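Local coordinates for protein transcriptional regulator, AraC family (PDB 3GRA) that probably regulates transcription by binding specific DNA sequences, the present chain being its DJ-1/PfpI-like domain without the AraC-type helix-turn-helix part, at residues A[37-42]-A[174-179]; A[26-31]-A[166-171]; A[148-151]-A[156-159]; A[14-19]-A[57-62]. One frame throughout, in Å; residues are numbered along the deposited sequence.

Interaction 1: A[37-42]-A[174-179]; sequences DSFQFT and RLYGDG
The backbones of Ser38 and Tyr176 keep well apart, their CA atoms 8.3 Å from each other, where the turn leading into strand 39-45 faces the last turn of helix 161-176. Side chains bridge this gap. The Tyr176 ring turns its edge toward the face of the Phe39 ring in a T-shaped pair, with centroids 5.7 Å apart and planes at 84°; the nearest carbons are Phe39 CZ and Tyr176 CE1, at 3.9 Å. Leu175 adds its CD1 methyl, 3.6 Å from Phe39 CE1, meeting the ring obliquely. Tyr176 CE1 also lies 3.8 Å from Ser38 CB. Ser38 OG sits over one face of the tyrosine ring, turned beside its own backbone N (chi1 -60°) and hydrogen-bonded to the carbonyl of Arg35. A glycine in place of Tyr176 would probably deprive Phe39 of its edge-on aromatic partner and open a gap beside Ser38 CB. Gly177 then leaves the helix with positive phi as N-cap of helix 178-188. Asn32 OD1 accepts from the backbone N of Ser38 and of Phe39, tying the turn to helix 18-34, while Phe39 also packs on Tyr6 of strand 6-12, Ala31 of helix 18-34 and Val172 of helix 161-176.

Interaction 2: A[26-31]-A[166-171]; sequences DVLVTA and ELMLGL
Asp26 O, the carbonyl just ahead of the Val27 that meets Met168, is gripped twice from within its own helix: by Thr30 N at 2.7 Å and by Thr30 OG1 at 2.8 Å. The hydroxyl comes in well above the carbonyl plane, 52° out of it, and in this way the threonine bonds back to its own helix. Between the side chains of the two helices the contact is apolar. Val27 presses its CG1 methyl to within 3.7 Å of Met168 CB, and the same methyl lies 4.3 Å from Leu169 CD2. With CG1 anti to the backbone N (chi1 177°), the valine offers CB and both methyls to the base of the methionine chain. Met168, here selenomethionine, then bends at chi2 and chi3, which carries its end away from Val27; the selenium lies near the branched tip of Leu28, 4.0 Å from its CD2. The axes of the two short segments approach to 9.4 Å and run the same general way, 36° apart. Leu28 also reaches Val8 and Phe10 of strand 6-12, and Leu171 reaches Tyr6 of that strand. Two helices laid side by side on one face of a largely parallel sheet are characteristic of the layered alpha/beta fold of the DJ-1/PfpI family.

Interaction 3: A[148-151]-A[156-159]; sequences SFTL and LSAA
Ser148 O and Ala159 N close one end of the pairing with a nearly straight bond of 2.7 Å, the N-H...O angle being 168°. Farther along, Thr150 and Ser157 form the antiparallel hydrogen-bonded pair: Thr150 N donates to Ser157 O at 2.8 Å, a more bent bond (137°), and Ser157 N donates back to Thr150 O at 3.1 Å. Phe149-Ala158 and Leu151-Leu156 are the non-hydrogen-bonded pairs. Carbonyl oxygens also receive CA-H contacts, such as Phe149 CA on Ser157 O at 3.2 Å. This is the beta hairpin that ends the central sheet: strand 149-152 is its outermost strand on this side within the chain, and strand 155-158 runs parallel to strand 103-107, where Leu156 and Ala158 make backbone bonds with Leu104 and Gly106. Thr150 and Ser157 point their side chains to one face, with Thr150 CB 3.7 Å from Ser157 OG. Each hydroxyl has its partner outside the hairpin: Ser157 OG accepts from Ser126 N, while Thr150 OG1 bonds with the hydroxyls of Ser126 and Thr145. On the reverse face, Leu151 CD2 lies 4.1 Å from Leu156 CG, and Leu167 of helix 161-176 packs on both leucines and on Ala158.

Interaction 4: A[14-19]-A[57-62]; sequences EHFSMA and LELVAT
Phe16 swings its ring between its backbone N and carbonyl carbon (chi1 70°), whereas Met18 starts with CG anti to the backbone N (chi1 176°) and then folds over at its next two bonds; both side chains thereby converge on Leu59. The ring arrives edge-on, with Leu59 CD1 near its plane and 3.5 Å from Phe16 CZ; the second methyl, Leu59 CD2, stands 3.9 Å from that same CZ. Met18, a selenomethionine, also reaches toward the leucine, its selenium 3.7 Å from Leu59 CD1. The spacing of its terminal methyl from this leucine is too tight to be trusted, so the exact placing of Met18 CE, and with it the methyl's approach to Leu57, remains doubtful. Ser17 is the N-cap residue just before helix 18-34, the helix of the beta-alpha-beta unit between the parallel strands 6-12 and 39-45. Leu59 belongs to strand 58-60, which pairs antiparallel with strand 50-52 in a sheet that has two strands within this chain, apart from the central one. With an alanine in place of Leu59 the branched tip is gone, which would probably leave the edge of Phe16 without its apolar mate and open a gap between the loop and the strand. Asp54 OD1 accepts from Met18 N. At the dimer interface, Glu58 and Val60 make backbone hydrogen bonds with the second subunit, and Leu57 packs on Phe21 of that subunit.

In the fold
Interactions 1 and 2 are close neighbours, their centres about 7 Å apart, and share helix 161-176; Phe41 CZ lies 3.6 Å from Val29 CG2, and Phe41 also packs on Leu28. Interaction 3, centred about 13 Å from interaction 2, meets it where Glu166 CB comes within 3.6 Å of Phe149 CE2. Both 148-151 and 156-159 are nested within the chain loops closed by interactions 1 and 2. Interaction 4 is more remote, about 23 Å from interaction 1 between centres, although Thr42 CG2 and Thr62 OG1 touch at 3.7 Å. Interactions 2 and 4 share helix 18-34, and each reaches the second subunit. All four lie away from the magnesium-binding Asp91.

Interaction 1: A[37-42]-A[174-179]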
loop_
_atom_site.group_PDB
_atom_site.type_symbol
_atom_site.label_atom_id
_atom_site.label_comp_id
_atom_site.label_asym_id
_atom_site.label_seq_id
_atom_site.Cartn_x
_atom_site.Cartn_y
_atom_site.Cartn_z
ATOM N N ASP A 37 -14.209 -14.404 -8.203
ATOM C CA ASP A 37 -14.684 -13.259 -8.973
ATOM C C ASP A 37 -15.763 -12.404 -8.311
ATOM O O ASP A 37 -16.773 -12.061 -8.927
ATOM C CB ASP A 37 -15.152 -13.699 -10.368
ATOM C CG ASP A 37 -16.267 -14.714 -10.317
ATOM O OD1 ASP A 37 -17.298 -14.435 -9.667
ATOM O OD2 ASP A 37 -16.109 -15.792 -10.932
ATOM N N SER A 38 -15.542 -12.057 -7.050
ATOM C CA SER A 38 -16.492 -11.207 -6.348
ATOM C C SER A 38 -16.202 -9.769 -6.777
ATOM O O SER A 38 -17.109 -8.957 -6.910
ATOM C CB SER A 38 -16.317 -11.344 -4.836
ATOM O OG SER A 38 -16.527 -12.679 -4.420
ATOM N N PHE A 39 -14.926 -9.482 -7.023
ATOM C CA PHE A 39 -14.490 -8.139 -7.422
ATOM C C PHE A 39 -13.451 -8.118 -8.550
ATOM O O PHE A 39 -12.592 -8.993 -8.637
ATOM C CB PHE A 39 -13.852 -7.413 -6.230
ATOM C CG PHE A 39 -14.763 -7.223 -5.057
ATOM C CD1 PHE A 39 -15.740 -6.243 -5.070
ATOM C CD2 PHE A 39 -14.619 -8.006 -3.919
ATOM C CE1 PHE A 39 -16.556 -6.040 -3.972
ATOM C CE2 PHE A 39 -15.435 -7.810 -2.814
ATOM C CZ PHE A 39 -16.403 -6.824 -2.839
ATOM N N GLN A 40 -13.532 -7.082 -9.381
ATOM C CA GLN A 40 -12.578 -6.834 -10.461
ATOM C C GLN A 40 -12.130 -5.388 -10.214
ATOM O O GLN A 40 -12.962 -4.484 -10.098
ATOM C CB GLN A 40 -13.236 -6.921 -11.841
ATOM C CG GLN A 40 -13.950 -8.219 -12.120
ATOM C CD GLN A 40 -14.504 -8.274 -13.532
ATOM O OE1 GLN A 40 -13.775 -8.557 -14.484
ATOM N NE2 GLN A 40 -15.798 -7.991 -13.675
ATOM N N PHE A 41 -10.824 -5.164 -10.140
ATOM C CA PHE A 41 -10.303 -3.827 -9.866
ATOM C C PHE A 41 -9.062 -3.468 -10.691
ATOM O O PHE A 41 -8.351 -4.350 -11.172
ATOM C CB PHE A 41 -10.010 -3.724 -8.366
ATOM C CG PHE A 41 -9.645 -5.038 -7.743
ATOM C CD1 PHE A 41 -8.349 -5.521 -7.816
ATOM C CD2 PHE A 41 -10.626 -5.839 -7.160
ATOM C CE1 PHE A 41 -8.023 -6.791 -7.314
ATOM C CE2 PHE A 41 -10.316 -7.107 -6.658
ATOM C CZ PHE A 41 -9.013 -7.582 -6.739
ATOM N N THR A 42 -8.815 -2.167 -10.843
ATOM C CA THR A 42 -7.680 -1.680 -11.619
ATOM C C THR A 42 -7.120 -0.348 -11.116
ATOM O O THR A 42 -7.862 0.598 -10.859
ATOM C CB THR A 42 -8.062 -1.446 -13.088
ATOM O OG1 THR A 42 -8.852 -2.539 -13.561
ATOM C CG2 THR A 42 -6.813 -1.338 -13.944
ATOM N N ARG A 174 -22.069 -5.453 2.520
ATOM C CA ARG A 174 -23.251 -4.996 1.793
ATOM C C ARG A 174 -23.539 -5.746 0.490
ATOM O O ARG A 174 -24.664 -5.710 -0.021
ATOM C CB ARG A 174 -23.098 -3.502 1.491
ATOM C CG ARG A 174 -24.058 -2.931 0.458
ATOM C CD ARG A 174 -25.446 -2.694 1.024
ATOM N NE ARG A 174 -26.370 -2.198 0.005
ATOM C CZ ARG A 174 -26.312 -0.992 -0.550
ATOM N NH1 ARG A 174 -25.372 -0.128 -0.195
ATOM N NH2 ARG A 174 -27.208 -0.641 -1.465
ATOM N N LEU A 175 -22.536 -6.431 -0.044
ATOM C CA LEU A 175 -22.699 -7.152 -1.295
ATOM C C LEU A 175 -22.808 -8.670 -1.156
ATOM O O LEU A 175 -23.657 -9.291 -1.787
ATOM C CB LEU A 175 -21.534 -6.825 -2.236
ATOM C CG LEU A 175 -21.325 -5.360 -2.622
ATOM C CD1 LEU A 175 -20.000 -5.201 -3.353
ATOM C CD2 LEU A 175 -22.480 -4.894 -3.478
ATOM N N TYR A 176 -21.958 -9.270 -0.333
ATOM C CA TYR A 176 -21.983 -10.717 -0.200
ATOM C C TYR A 176 -22.295 -11.267 1.194
ATOM O O TYR A 176 -22.194 -12.473 1.435
ATOM C CB TYR A 176 -20.669 -11.274 -0.759
ATOM C CG TYR A 176 -20.426 -10.783 -2.180
ATOM C CD1 TYR A 176 -19.470 -9.803 -2.458
ATOM C CD2 TYR A 176 -21.221 -11.237 -3.235
ATOM C CE1 TYR A 176 -19.321 -9.281 -3.746
ATOM C CE2 TYR A 176 -21.083 -10.726 -4.522
ATOM C CZ TYR A 176 -20.134 -9.745 -4.773
ATOM O OH TYR A 176 -20.031 -9.213 -6.040
ATOM N N GLY A 177 -22.683 -10.377 2.106
ATOM C CA GLY A 177 -23.048 -10.797 3.447
ATOM C C GLY A 177 -21.992 -10.727 4.530
ATOM O O GLY A 177 -20.797 -10.686 4.251
ATOM N N ASP A 178 -22.452 -10.724 5.778
ATOM C CA ASP A 178 -21.576 -10.664 6.937
ATOM C C ASP A 178 -20.639 -11.868 6.914
ATOM O O ASP A 178 -19.498 -11.797 7.374
ATOM C CB ASP A 178 -22.407 -10.681 8.227
ATOM C CG ASP A 178 -23.530 -9.651 8.219
ATOM O OD1 ASP A 178 -23.233 -8.438 8.166
ATOM O OD2 ASP A 178 -24.716 -10.058 8.268
ATOM N N GLY A 179 -21.134 -12.972 6.367
ATOM C CA GLY A 179 -20.346 -14.187 6.290
ATOM C C GLY A 179 -19.006 -14.015 5.603
ATOM O O GLY A 179 -17.971 -14.397 6.157
#

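Interaction 2: A[26-31]-A[166-171]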
loop_
_atom_site.group_PDB
_atom_site.type_symbol
_atom_site.label_atom_id
_atom_site.label_comp_id
_atom_site.label_asym_id
_atom_site.label_seq_id
_atom_site.Cartn_x
_atom_site.Cartn_y
_atom_site.Cartn_z
ATOM N N ASP A 26 -6.344 -5.351 -0.354
ATOM C CA ASP A 26 -6.203 -6.613 0.339
ATOM C C ASP A 26 -7.614 -7.180 0.573
ATOM O O ASP A 26 -7.899 -8.330 0.230
ATOM C CB ASP A 26 -5.488 -6.391 1.668
ATOM C CG ASP A 26 -4.497 -7.489 1.987
ATOM O OD1 ASP A 26 -4.448 -8.488 1.230
ATOM O OD2 ASP A 26 -3.767 -7.355 2.993
ATOM N N VAL A 27 -8.492 -6.351 1.132
ATOM C CA VAL A 27 -9.866 -6.745 1.400
ATOM C C VAL A 27 -10.569 -7.306 0.166
ATOM O O VAL A 27 -11.219 -8.344 0.238
ATOM C CB VAL A 27 -10.703 -5.549 1.923
ATOM C CG1 VAL A 27 -12.150 -5.971 2.119
ATOM C CG2 VAL A 27 -10.112 -5.025 3.227
ATOM N N LEU A 28 -10.443 -6.614 -0.965
ATOM C CA LEU A 28 -11.086 -7.055 -2.194
ATOM C C LEU A 28 -10.428 -8.305 -2.791
ATOM O O LEU A 28 -11.098 -9.130 -3.407
ATOM C CB LEU A 28 -11.090 -5.913 -3.218
ATOM C CG LEU A 28 -11.692 -4.587 -2.730
ATOM C CD1 LEU A 28 -11.592 -3.558 -3.839
ATOM C CD2 LEU A 28 -13.144 -4.777 -2.295
ATOM N N VAL A 29 -9.119 -8.451 -2.619
ATOM C CA VAL A 29 -8.451 -9.631 -3.145
ATOM C C VAL A 29 -8.791 -10.818 -2.233
ATOM O O VAL A 29 -9.223 -11.873 -2.704
ATOM C CB VAL A 29 -6.918 -9.432 -3.214
ATOM C CG1 VAL A 29 -6.236 -10.729 -3.615
ATOM C CG2 VAL A 29 -6.580 -8.341 -4.230
ATOM N N THR A 30 -8.618 -10.625 -0.927
ATOM C CA THR A 30 -8.912 -11.671 0.043
ATOM C C THR A 30 -10.357 -12.147 -0.119
ATOM O O THR A 30 -10.651 -13.331 0.042
ATOM C CB THR A 30 -8.696 -11.162 1.480
ATOM O OG1 THR A 30 -7.341 -10.728 1.623
ATOM C CG2 THR A 30 -8.978 -12.263 2.501
ATOM N N ALA A 31 -11.253 -11.222 -0.449
ATOM C CA ALA A 31 -12.648 -11.574 -0.642
ATOM C C ALA A 31 -12.719 -12.601 -1.757
ATOM O O ALA A 31 -13.426 -13.600 -1.645
ATOM C CB ALA A 31 -13.473 -10.344 -1.007
ATOM N N GLU A 166 -11.949 -0.792 6.951
ATOM C CA GLU A 166 -13.339 -0.935 7.375
ATOM C C GLU A 166 -14.282 -0.584 6.222
ATOM O O GLU A 166 -15.318 -1.219 6.041
ATOM C CB GLU A 166 -13.660 -0.026 8.564
ATOM C CG GLU A 166 -12.985 -0.391 9.891
ATOM C CD GLU A 166 -13.387 -1.760 10.423
ATOM O OE1 GLU A 166 -14.512 -2.227 10.121
ATOM O OE2 GLU A 166 -12.579 -2.366 11.156
ATOM N N LEU A 167 -13.910 0.428 5.438
ATOM C CA LEU A 167 -14.736 0.858 4.323
ATOM C C LEU A 167 -14.967 -0.274 3.326
ATOM O O LEU A 167 -16.101 -0.520 2.929
ATOM C CB LEU A 167 -14.105 2.066 3.621
ATOM C CG LEU A 167 -14.940 2.729 2.516
ATOM C CD1 LEU A 167 -16.154 3.430 3.121
ATOM C CD2 LEU A 167 -14.078 3.736 1.763
HETATM N N MSE A 168 -13.901 -0.963 2.926
HETATM C CA MSE A 168 -14.048 -2.059 1.978
HETATM C C MSE A 168 -14.720 -3.274 2.623
HETATM O O MSE A 168 -15.329 -4.085 1.934
HETATM C CB MSE A 168 -12.696 -2.437 1.366
HETATM C CG MSE A 168 -12.111 -1.370 0.416
HETATM SE SE MSE A 168 -13.098 -1.010 -1.063
HETATM C CE MSE A 168 -14.038 0.346 -0.515
ATOM N N LEU A 169 -14.618 -3.403 3.941
ATOM C CA LEU A 169 -15.280 -4.501 4.640
ATOM C C LEU A 169 -16.760 -4.159 4.617
ATOM O O LEU A 169 -17.618 -5.038 4.493
ATOM C CB LEU A 169 -14.785 -4.617 6.093
ATOM C CG LEU A 169 -13.488 -5.429 6.225
ATOM C CD1 LEU A 169 -12.852 -5.228 7.595
ATOM C CD2 LEU A 169 -13.817 -6.904 5.968
ATOM N N GLY A 170 -17.050 -2.866 4.721
ATOM C CA GLY A 170 -18.428 -2.420 4.686
ATOM C C GLY A 170 -19.007 -2.744 3.321
ATOM O O GLY A 170 -20.166 -3.144 3.192
ATOM N N LEU A 171 -18.178 -2.590 2.294
ATOM C CA LEU A 171 -18.606 -2.872 0.937
ATOM C C LEU A 171 -18.838 -4.372 0.759
ATOM O O LEU A 171 -19.837 -4.778 0.170
ATOM C CB LEU A 171 -17.556 -2.382 -0.071
ATOM C CG LEU A 171 -17.840 -2.659 -1.558
ATOM C CD1 LEU A 171 -19.205 -2.083 -1.917
ATOM C CD2 LEU A 171 -16.752 -2.026 -2.451
#

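Interaction 3: A[148-151]-A[156-159]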
loop_
_atom_site.group_PDB
_atom_site.type_symbol
_atom_site.label_atom_id
_atom_site.label_comp_id
_atom_site.label_asym_id
_atom_site.label_seq_id
_atom_site.Cartn_x
_atom_site.Cartn_y
_atom_site.Cartn_z
ATOM N N SER A 148 -13.611 7.496 11.179
ATOM C CA SER A 148 -12.649 7.224 10.112
ATOM C C SER A 148 -13.162 6.731 8.743
ATOM O O SER A 148 -12.434 6.815 7.752
ATOM C CB SER A 148 -11.569 6.273 10.639
ATOM O OG SER A 148 -12.092 4.964 10.823
ATOM N N PHE A 149 -14.376 6.190 8.682
ATOM C CA PHE A 149 -14.944 5.745 7.402
ATOM C C PHE A 149 -16.421 6.091 7.357
ATOM O O PHE A 149 -17.013 6.386 8.380
ATOM C CB PHE A 149 -14.751 4.245 7.145
ATOM C CG PHE A 149 -15.427 3.354 8.146
ATOM C CD1 PHE A 149 -16.474 2.511 7.767
ATOM C CD2 PHE A 149 -14.990 3.323 9.458
ATOM C CE1 PHE A 149 -17.071 1.644 8.681
ATOM C CE2 PHE A 149 -15.571 2.461 10.390
ATOM C CZ PHE A 149 -16.615 1.617 10.001
ATOM N N THR A 150 -16.999 6.066 6.160
ATOM C CA THR A 150 -18.396 6.424 5.959
ATOM C C THR A 150 -19.008 5.646 4.796
ATOM O O THR A 150 -18.481 5.654 3.684
ATOM C CB THR A 150 -18.538 7.947 5.647
ATOM O OG1 THR A 150 -18.125 8.713 6.787
ATOM C CG2 THR A 150 -20.009 8.297 5.287
ATOM N N LEU A 151 -20.126 4.988 5.070
ATOM C CA LEU A 151 -20.837 4.195 4.082
ATOM C C LEU A 151 -22.218 4.802 3.972
ATOM O O LEU A 151 -23.146 4.392 4.663
ATOM C CB LEU A 151 -20.945 2.752 4.552
ATOM C CG LEU A 151 -19.617 2.092 4.939
ATOM C CD1 LEU A 151 -19.889 0.974 5.924
ATOM C CD2 LEU A 151 -18.886 1.597 3.684
ATOM N N LEU A 156 -18.806 6.230 -0.613
ATOM C CA LEU A 156 -17.931 5.580 0.341
ATOM C C LEU A 156 -16.620 6.371 0.545
ATOM O O LEU A 156 -15.924 6.726 -0.413
ATOM C CB LEU A 156 -17.623 4.160 -0.147
ATOM C CG LEU A 156 -18.768 3.136 -0.149
ATOM C CD1 LEU A 156 -19.846 3.529 -1.168
ATOM C CD2 LEU A 156 -18.201 1.766 -0.491
ATOM N N SER A 157 -16.275 6.639 1.795
ATOM C CA SER A 157 -15.065 7.405 2.038
ATOM C C SER A 157 -14.369 7.028 3.317
ATOM O O SER A 157 -15.006 6.575 4.269
ATOM C CB SER A 157 -15.382 8.905 2.045
ATOM O OG SER A 157 -16.238 9.234 3.121
ATOM N N ALA A 158 -13.052 7.223 3.331
ATOM C CA ALA A 158 -12.245 6.900 4.504
ATOM C C ALA A 158 -11.173 7.972 4.731
ATOM O O ALA A 158 -10.619 8.539 3.783
ATOM C CB ALA A 158 -11.608 5.513 4.341
ATOM N N ALA A 159 -10.883 8.228 6.002
ATOM C CA ALA A 159 -9.919 9.240 6.393
ATOM C C ALA A 159 -8.572 8.672 6.816
ATOM O O ALA A 159 -7.621 9.421 7.028
ATOM C CB ALA A 159 -10.490 10.060 7.510
#

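Interaction 4: A[14-19]-A[57-62]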
loop_
_atom_site.group_PDB
_atom_site.type_symbol
_atom_site.label_atom_id
_atom_site.label_comp_id
_atom_site.label_asym_id
_atom_site.label_seq_id
_atom_site.Cartn_x
_atom_site.Cartn_y
_atom_site.Cartn_z
ATOM N N GLU A 14 -0.917 11.661 -7.188
ATOM C CA GLU A 14 0.464 11.741 -6.746
ATOM C C GLU A 14 0.520 11.814 -5.221
ATOM O O GLU A 14 -0.259 12.537 -4.598
ATOM C CB GLU A 14 1.161 12.953 -7.360
ATOM C CG GLU A 14 2.643 12.704 -7.642
ATOM C CD GLU A 14 3.459 13.982 -7.708
ATOM O OE1 GLU A 14 3.407 14.758 -6.733
ATOM O OE2 GLU A 14 4.159 14.211 -8.722
ATOM N N HIS A 15 1.431 11.040 -4.635
ATOM C CA HIS A 15 1.638 10.991 -3.183
ATOM C C HIS A 15 0.464 10.363 -2.429
ATOM O O HIS A 15 0.215 10.684 -1.268
ATOM C CB HIS A 15 1.924 12.399 -2.637
ATOM C CG HIS A 15 3.005 13.126 -3.380
ATOM N ND1 HIS A 15 4.175 12.514 -3.770
ATOM C CD2 HIS A 15 3.096 14.411 -3.796
ATOM C CE1 HIS A 15 4.941 13.388 -4.399
ATOM N NE2 HIS A 15 4.309 14.547 -4.425
ATOM N N PHE A 16 -0.243 9.459 -3.097
ATOM C CA PHE A 16 -1.389 8.777 -2.505
ATOM C C PHE A 16 -0.946 7.905 -1.327
ATOM O O PHE A 16 0.137 7.310 -1.348
ATOM C CB PHE A 16 -2.065 7.896 -3.560
ATOM C CG PHE A 16 -1.250 6.680 -3.962
ATOM C CD1 PHE A 16 -1.408 5.468 -3.292
ATOM C CD2 PHE A 16 -0.350 6.745 -5.024
ATOM C CE1 PHE A 16 -0.690 4.336 -3.678
ATOM C CE2 PHE A 16 0.376 5.621 -5.423
ATOM C CZ PHE A 16 0.208 4.408 -4.750
ATOM N N SER A 17 -1.779 7.848 -0.296
ATOM C CA SER A 17 -1.484 7.016 0.863
ATOM C C SER A 17 -1.369 5.561 0.380
ATOM O O SER A 17 -2.353 4.959 -0.052
ATOM C CB SER A 17 -2.613 7.150 1.876
ATOM O OG SER A 17 -2.491 6.159 2.871
HETATM N N MSE A 18 -0.174 4.991 0.432
HETATM C CA MSE A 18 -0.012 3.617 -0.051
HETATM C C MSE A 18 -0.700 2.587 0.837
HETATM O O MSE A 18 -1.232 1.583 0.350
HETATM C CB MSE A 18 1.476 3.249 -0.173
HETATM C CG MSE A 18 1.706 1.799 -0.581
HETATM SE SE MSE A 18 1.376 1.462 -2.317
HETATM C CE MSE A 18 3.053 1.657 -2.907
ATOM N N ALA A 19 -0.671 2.848 2.139
ATOM C CA ALA A 19 -1.272 1.974 3.136
ATOM C C ALA A 19 -2.798 1.961 2.998
ATOM O O ALA A 19 -3.442 0.939 3.247
ATOM C CB ALA A 19 -0.873 2.437 4.538
ATOM N N LEU A 57 7.646 4.919 -3.582
ATOM C CA LEU A 57 7.496 3.869 -4.576
ATOM C C LEU A 57 6.478 4.233 -5.651
ATOM O O LEU A 57 5.496 4.923 -5.386
ATOM C CB LEU A 57 7.045 2.570 -3.910
ATOM C CG LEU A 57 8.027 1.656 -3.170
ATOM C CD1 LEU A 57 9.244 2.407 -2.651
ATOM C CD2 LEU A 57 7.263 1.002 -2.036
ATOM N N GLU A 58 6.722 3.748 -6.862
ATOM C CA GLU A 58 5.825 3.978 -7.973
ATOM C C GLU A 58 5.084 2.679 -8.286
ATOM O O GLU A 58 5.675 1.601 -8.251
ATOM C CB GLU A 58 6.609 4.416 -9.207
ATOM C CG GLU A 58 7.362 5.725 -9.055
ATOM C CD GLU A 58 7.957 6.193 -10.370
ATOM O OE1 GLU A 58 8.720 5.427 -10.985
ATOM O OE2 GLU A 58 7.657 7.330 -10.789
ATOM N N LEU A 59 3.790 2.781 -8.577
ATOM C CA LEU A 59 2.983 1.614 -8.940
ATOM C C LEU A 59 2.596 1.730 -10.400
ATOM O O LEU A 59 2.330 2.830 -10.892
ATOM C CB LEU A 59 1.684 1.558 -8.135
ATOM C CG LEU A 59 1.689 1.010 -6.724
ATOM C CD1 LEU A 59 2.456 1.948 -5.836
ATOM C CD2 LEU A 59 0.263 0.856 -6.244
ATOM N N VAL A 60 2.551 0.604 -11.100
ATOM C CA VAL A 60 2.140 0.647 -12.487
ATOM C C VAL A 60 0.616 0.769 -12.476
ATOM O O VAL A 60 -0.065 0.131 -11.669
ATOM C CB VAL A 60 2.564 -0.630 -13.256
ATOM C CG1 VAL A 60 2.088 -0.544 -14.716
ATOM C CG2 VAL A 60 4.100 -0.786 -13.203
ATOM N N ALA A 61 0.087 1.614 -13.353
ATOM C CA ALA A 61 -1.345 1.826 -13.431
ATOM C C ALA A 61 -1.770 2.062 -14.862
ATOM O O ALA A 61 -0.957 2.422 -15.707
ATOM C CB ALA A 61 -1.740 3.017 -12.566
ATOM N N THR A 62 -3.047 1.835 -15.134
ATOM C CA THR A 62 -3.585 2.057 -16.465
ATOM C C THR A 62 -3.940 3.537 -16.575
ATOM O O THR A 62 -4.422 4.142 -15.612
ATOM C CB THR A 62 -4.873 1.244 -16.702
ATOM O OG1 THR A 62 -4.594 -0.153 -16.598
ATOM C CG2 THR A 62 -5.444 1.543 -18.086
#